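Long-range contact in Phthiocerol/phthiodiolone dimycocerosyl transferase (Mycobacterium tuberculosis, PDB 1Q9J), which probably catalyses the final step of phthiocerol dimycocerosate ester synthesis, transferring mycocerosate from mycocerosic acid synthase onto phthiocerol and related alcohols: residues A[71-81]-A[103-115]. Sequence-based numbering, arbitrary orientation.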
loop_
_atom_site.group_PDB
_atom_site.type_symbol
_atom_site.label_atom_id
_atom_site.label_comp_id
_atom_site.label_asym_id
_atom_site.label_seq_id
_atom_site.Cartn_x
_atom_site.Cartn_y
_atom_site.Cartn_z
ATOM N N ASP A 71 -19.918 -17.686 -1.098
ATOM C CA ASP A 71 -21.213 -17.150 -1.475
ATOM C C ASP A 71 -21.234 -15.688 -1.071
ATOM O O ASP A 71 -20.487 -15.274 -0.186
ATOM C CB ASP A 71 -22.300 -17.922 -0.733
ATOM C CG ASP A 71 -21.762 -18.618 0.509
ATOM O OD1 ASP A 71 -21.013 -19.613 0.358
ATOM O OD2 ASP A 71 -22.069 -18.164 1.637
ATOM N N LEU A 72 -22.080 -14.899 -1.716
ATOM C CA LEU A 72 -22.158 -13.490 -1.375
ATOM C C LEU A 72 -23.285 -13.282 -0.358
ATOM O O LEU A 72 -23.414 -12.202 0.228
ATOM C CB LEU A 72 -22.394 -12.649 -2.644
ATOM C CG LEU A 72 -21.356 -12.719 -3.785
ATOM C CD1 LEU A 72 -21.357 -14.107 -4.417
ATOM C CD2 LEU A 72 -21.671 -11.676 -4.847
ATOM N N LEU A 73 -24.086 -14.325 -0.136
ATOM C CA LEU A 73 -25.204 -14.254 0.815
ATOM C C LEU A 73 -24.749 -14.098 2.268
ATOM O O LEU A 73 -25.538 -13.713 3.132
ATOM C CB LEU A 73 -26.111 -15.499 0.688
ATOM C CG LEU A 73 -27.285 -15.702 1.674
ATOM C CD1 LEU A 73 -28.207 -14.492 1.671
ATOM C CD2 LEU A 73 -28.056 -16.968 1.298
ATOM N N HIS A 74 -23.480 -14.382 2.543
ATOM C CA HIS A 74 -22.994 -14.255 3.910
ATOM C C HIS A 74 -22.255 -12.938 4.163
ATOM O O HIS A 74 -22.289 -12.411 5.278
ATOM C CB HIS A 74 -22.095 -15.444 4.273
ATOM C CG HIS A 74 -20.707 -15.355 3.720
ATOM N ND1 HIS A 74 -19.843 -14.329 4.041
ATOM C CD2 HIS A 74 -20.029 -16.162 2.871
ATOM C CE1 HIS A 74 -18.696 -14.508 3.413
ATOM N NE2 HIS A 74 -18.781 -15.614 2.694
ATOM N N SER A 75 -21.597 -12.402 3.137
ATOM C CA SER A 75 -20.858 -11.147 3.294
ATOM C C SER A 75 -21.741 -9.902 3.371
ATOM O O SER A 75 -22.405 -9.519 2.407
ATOM C CB SER A 75 -19.821 -10.984 2.172
ATOM O OG SER A 75 -18.660 -11.753 2.446
ATOM N N GLY A 76 -21.738 -9.286 4.550
ATOM C CA GLY A 76 -22.509 -8.083 4.790
ATOM C C GLY A 76 -21.707 -7.169 5.692
ATOM O O GLY A 76 -20.687 -7.576 6.260
ATOM N N ILE A 77 -22.155 -5.925 5.828
ATOM C CA ILE A 77 -21.440 -4.978 6.673
ATOM C C ILE A 77 -21.531 -5.406 8.125
ATOM O O ILE A 77 -22.274 -6.311 8.468
ATOM C CB ILE A 77 -21.992 -3.544 6.543
ATOM C CG1 ILE A 77 -23.472 -3.510 6.914
ATOM C CG2 ILE A 77 -21.811 -3.047 5.125
ATOM C CD1 ILE A 77 -24.059 -2.112 6.904
ATOM N N CYS A 78 -20.763 -4.748 8.972
ATOM C CA CYS A 78 -20.757 -5.070 10.375
ATOM C C CYS A 78 -20.767 -3.775 11.168
ATOM O O CYS A 78 -19.723 -3.135 11.344
ATOM C CB CYS A 78 -19.516 -5.885 10.705
ATOM S SG CYS A 78 -19.045 -5.820 12.432
ATOM N N VAL A 79 -21.950 -3.381 11.632
ATOM C CA VAL A 79 -22.101 -2.148 12.399
ATOM C C VAL A 79 -21.821 -2.336 13.892
ATOM O O VAL A 79 -22.209 -3.339 14.480
ATOM C CB VAL A 79 -23.509 -1.591 12.246
ATOM C CG1 VAL A 79 -23.555 -0.192 12.826
ATOM C CG2 VAL A 79 -23.915 -1.604 10.790
ATOM N N ILE A 80 -21.148 -1.365 14.501
ATOM C CA ILE A 80 -20.830 -1.438 15.926
ATOM C C ILE A 80 -21.062 -0.099 16.625
ATOM O O ILE A 80 -21.045 0.955 15.984
ATOM C CB ILE A 80 -19.369 -1.843 16.149
ATOM C CG1 ILE A 80 -19.087 -3.171 15.440
ATOM C CG2 ILE A 80 -19.082 -1.953 17.632
ATOM C CD1 ILE A 80 -17.623 -3.548 15.445
ATOM N N ASP A 81 -21.273 -0.140 17.938
ATOM C CA ASP A 81 -21.514 1.079 18.710
ATOM C C ASP A 81 -20.440 1.312 19.771
ATOM O O ASP A 81 -19.814 2.369 19.800
ATOM C CB ASP A 81 -22.893 1.014 19.374
ATOM C CG ASP A 81 -23.274 2.311 20.061
ATOM O OD1 ASP A 81 -24.365 2.358 20.669
ATOM O OD2 ASP A 81 -22.485 3.285 19.991
ATOM N N SER A 103 -12.563 -15.582 5.224
ATOM C CA SER A 103 -12.992 -14.452 4.395
ATOM C C SER A 103 -11.786 -13.589 4.003
ATOM O O SER A 103 -10.740 -13.652 4.651
ATOM C CB SER A 103 -14.014 -13.629 5.193
ATOM O OG SER A 103 -14.469 -12.490 4.501
ATOM N N LEU A 104 -11.906 -12.786 2.951
ATOM C CA LEU A 104 -10.778 -11.930 2.554
ATOM C C LEU A 104 -11.193 -10.473 2.524
ATOM O O LEU A 104 -10.403 -9.608 2.172
ATOM C CB LEU A 104 -10.273 -12.323 1.170
ATOM C CG LEU A 104 -9.791 -13.765 1.027
ATOM C CD1 LEU A 104 -9.319 -14.001 -0.401
ATOM C CD2 LEU A 104 -8.660 -14.022 2.003
ATOM N N LEU A 105 -12.436 -10.214 2.907
ATOM C CA LEU A 105 -12.960 -8.864 2.902
ATOM C C LEU A 105 -13.920 -8.670 4.081
ATOM O O LEU A 105 -14.752 -9.542 4.379
ATOM C CB LEU A 105 -13.678 -8.611 1.575
ATOM C CG LEU A 105 -14.312 -7.238 1.345
ATOM C CD1 LEU A 105 -13.244 -6.157 1.342
ATOM C CD2 LEU A 105 -15.066 -7.249 0.041
ATOM N N HIS A 106 -13.798 -7.517 4.736
ATOM C CA HIS A 106 -14.619 -7.162 5.890
ATOM C C HIS A 106 -14.869 -5.653 5.904
ATOM O O HIS A 106 -13.923 -4.859 5.837
ATOM C CB HIS A 106 -13.911 -7.567 7.194
ATOM C CG HIS A 106 -13.914 -9.045 7.462
ATOM N ND1 HIS A 106 -15.062 -9.745 7.749
ATOM C CD2 HIS A 106 -12.905 -9.947 7.495
ATOM C CE1 HIS A 106 -14.763 -11.019 7.948
ATOM N NE2 HIS A 106 -13.462 -11.169 7.799
ATOM N N LEU A 107 -16.138 -5.255 5.965
ATOM C CA LEU A 107 -16.475 -3.833 6.029
ATOM C C LEU A 107 -17.006 -3.550 7.430
ATOM O O LEU A 107 -18.130 -3.912 7.763
ATOM C CB LEU A 107 -17.531 -3.451 4.980
ATOM C CG LEU A 107 -17.893 -1.957 5.025
ATOM C CD1 LEU A 107 -16.618 -1.124 4.999
ATOM C CD2 LEU A 107 -18.799 -1.582 3.863
ATOM N N GLN A 108 -16.194 -2.892 8.249
ATOM C CA GLN A 108 -16.577 -2.596 9.625
ATOM C C GLN A 108 -16.930 -1.132 9.900
ATOM O O GLN A 108 -16.066 -0.256 9.840
ATOM C CB GLN A 108 -15.446 -3.026 10.556
ATOM C CG GLN A 108 -15.760 -2.870 12.025
ATOM C CD GLN A 108 -14.520 -2.999 12.874
ATOM O OE1 GLN A 108 -13.574 -2.222 12.723
ATOM N NE2 GLN A 108 -14.514 -3.978 13.779
ATOM N N LEU A 109 -18.198 -0.880 10.215
ATOM C CA LEU A 109 -18.664 0.467 10.519
ATOM C C LEU A 109 -18.935 0.646 12.012
ATOM O O LEU A 109 -19.788 -0.037 12.579
ATOM C CB LEU A 109 -19.946 0.773 9.755
ATOM C CG LEU A 109 -20.559 2.133 10.101
ATOM C CD1 LEU A 109 -19.605 3.237 9.680
ATOM C CD2 LEU A 109 -21.906 2.282 9.412
ATOM N N ILE A 110 -18.222 1.574 12.643
ATOM C CA ILE A 110 -18.398 1.829 14.071
ATOM C C ILE A 110 -19.011 3.212 14.324
ATOM O O ILE A 110 -18.337 4.233 14.187
ATOM C CB ILE A 110 -17.052 1.740 14.825
ATOM C CG1 ILE A 110 -16.307 0.477 14.418
ATOM C CG2 ILE A 110 -17.296 1.688 16.323
ATOM C CD1 ILE A 110 -14.967 0.329 15.093
ATOM N N LEU A 111 -20.286 3.229 14.706
ATOM C CA LEU A 111 -21.002 4.465 14.982
ATOM C C LEU A 111 -20.412 5.210 16.175
ATOM O O LEU A 111 -20.031 4.600 17.177
ATOM C CB LEU A 111 -22.477 4.162 15.236
ATOM C CG LEU A 111 -23.223 3.424 14.126
ATOM C CD1 LEU A 111 -24.542 2.920 14.679
ATOM C CD2 LEU A 111 -23.454 4.334 12.930
ATOM N N ARG A 112 -20.335 6.535 16.050
ATOM C CA ARG A 112 -19.795 7.393 17.101
ATOM C C ARG A 112 -20.626 8.658 17.260
ATOM O O ARG A 112 -21.789 8.709 16.851
ATOM C CB ARG A 112 -18.343 7.784 16.796
ATOM C CG ARG A 112 -17.325 6.655 16.904
ATOM C CD ARG A 112 -17.343 6.012 18.284
ATOM N NE ARG A 112 -16.007 5.626 18.741
ATOM C CZ ARG A 112 -15.239 4.705 18.163
ATOM N NH1 ARG A 112 -15.666 4.056 17.090
ATOM N NH2 ARG A 112 -14.038 4.434 18.659
ATOM N N GLU A 113 -20.017 9.677 17.860
ATOM C CA GLU A 113 -20.669 10.962 18.105
ATOM C C GLU A 113 -21.218 11.608 16.830
ATOM O O GLU A 113 -22.305 11.262 16.362
ATOM C CB GLU A 113 -19.679 11.927 18.769
ATOM C CG GLU A 113 -19.078 11.432 20.080
ATOM C CD GLU A 113 -20.097 11.321 21.199
ATOM O OE1 GLU A 113 -20.756 12.340 21.510
ATOM O OE2 GLU A 113 -20.229 10.218 21.777
ATOM N N GLY A 114 -20.465 12.564 16.285
ATOM C CA GLY A 114 -20.886 13.240 15.073
ATOM C C GLY A 114 -20.843 12.262 13.919
ATOM O O GLY A 114 -21.810 12.110 13.174
ATOM N N GLY A 115 -19.710 11.585 13.782
ATOM C CA GLY A 115 -19.555 10.615 12.717
ATOM C C GLY A 115 -18.981 9.313 13.235
ATOM O O GLY A 115 -18.496 9.245 14.366
HETATM O O HOH W 1 -17.577 -7.427 6.616
#
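The short strand 78-80 and strand 105-110 form the parallel pair at one margin of a mixed five-stranded sheet, with Cys78 beside Gln108, Val79 beside Leu109 and Ile80 beside Ile110. The pair illustrates how a parallel edge strand is joined to its neighbour: bonds reach alternately backward and forward along the partner. Cys78 N gives a weak bond to Leu107 O, and Cys78 O accepts Leu109 N at 2.9 Å, with the donor lying above the carbonyl plane. Two residues on, Ile80 N meets Leu109 O at 2.7 Å, and Ile80 O takes Leu111 N almost in line with its C=O bond (164°). Leu109 O also receives a CA-H...O contact from Val79 CA. Just before the paired residues, a water links the two segments, accepting from Leu107 N and donating to Gly76 O.

On the face bearing Cys78 and Ile80, the side chain of Ile80 passes slantwise over that of Gln108, its CD1 3.6 Å from Gln108 NE2. The glutamine chain is extended, with CG anti to the backbone N (chi1 -176°), which brings its amide nitrogen alongside this methyl. On the side of Val79 and Leu109, Ile77 and Leu107 lie side by side, with Ile77 CG2 3.6 Å from Leu107 CD2; Val79 CG1 rests against Leu111 CD1 at 3.8 Å.

Helix 36-49 covers Ile77 and Leu107 on this side, Val36 and Ser40 touching Ile77 and Phe43 touching Leu107. Strand 105-110 has antiparallel strand 117-123 on its other side, whereas 78-80 is an outermost strand of the sheet.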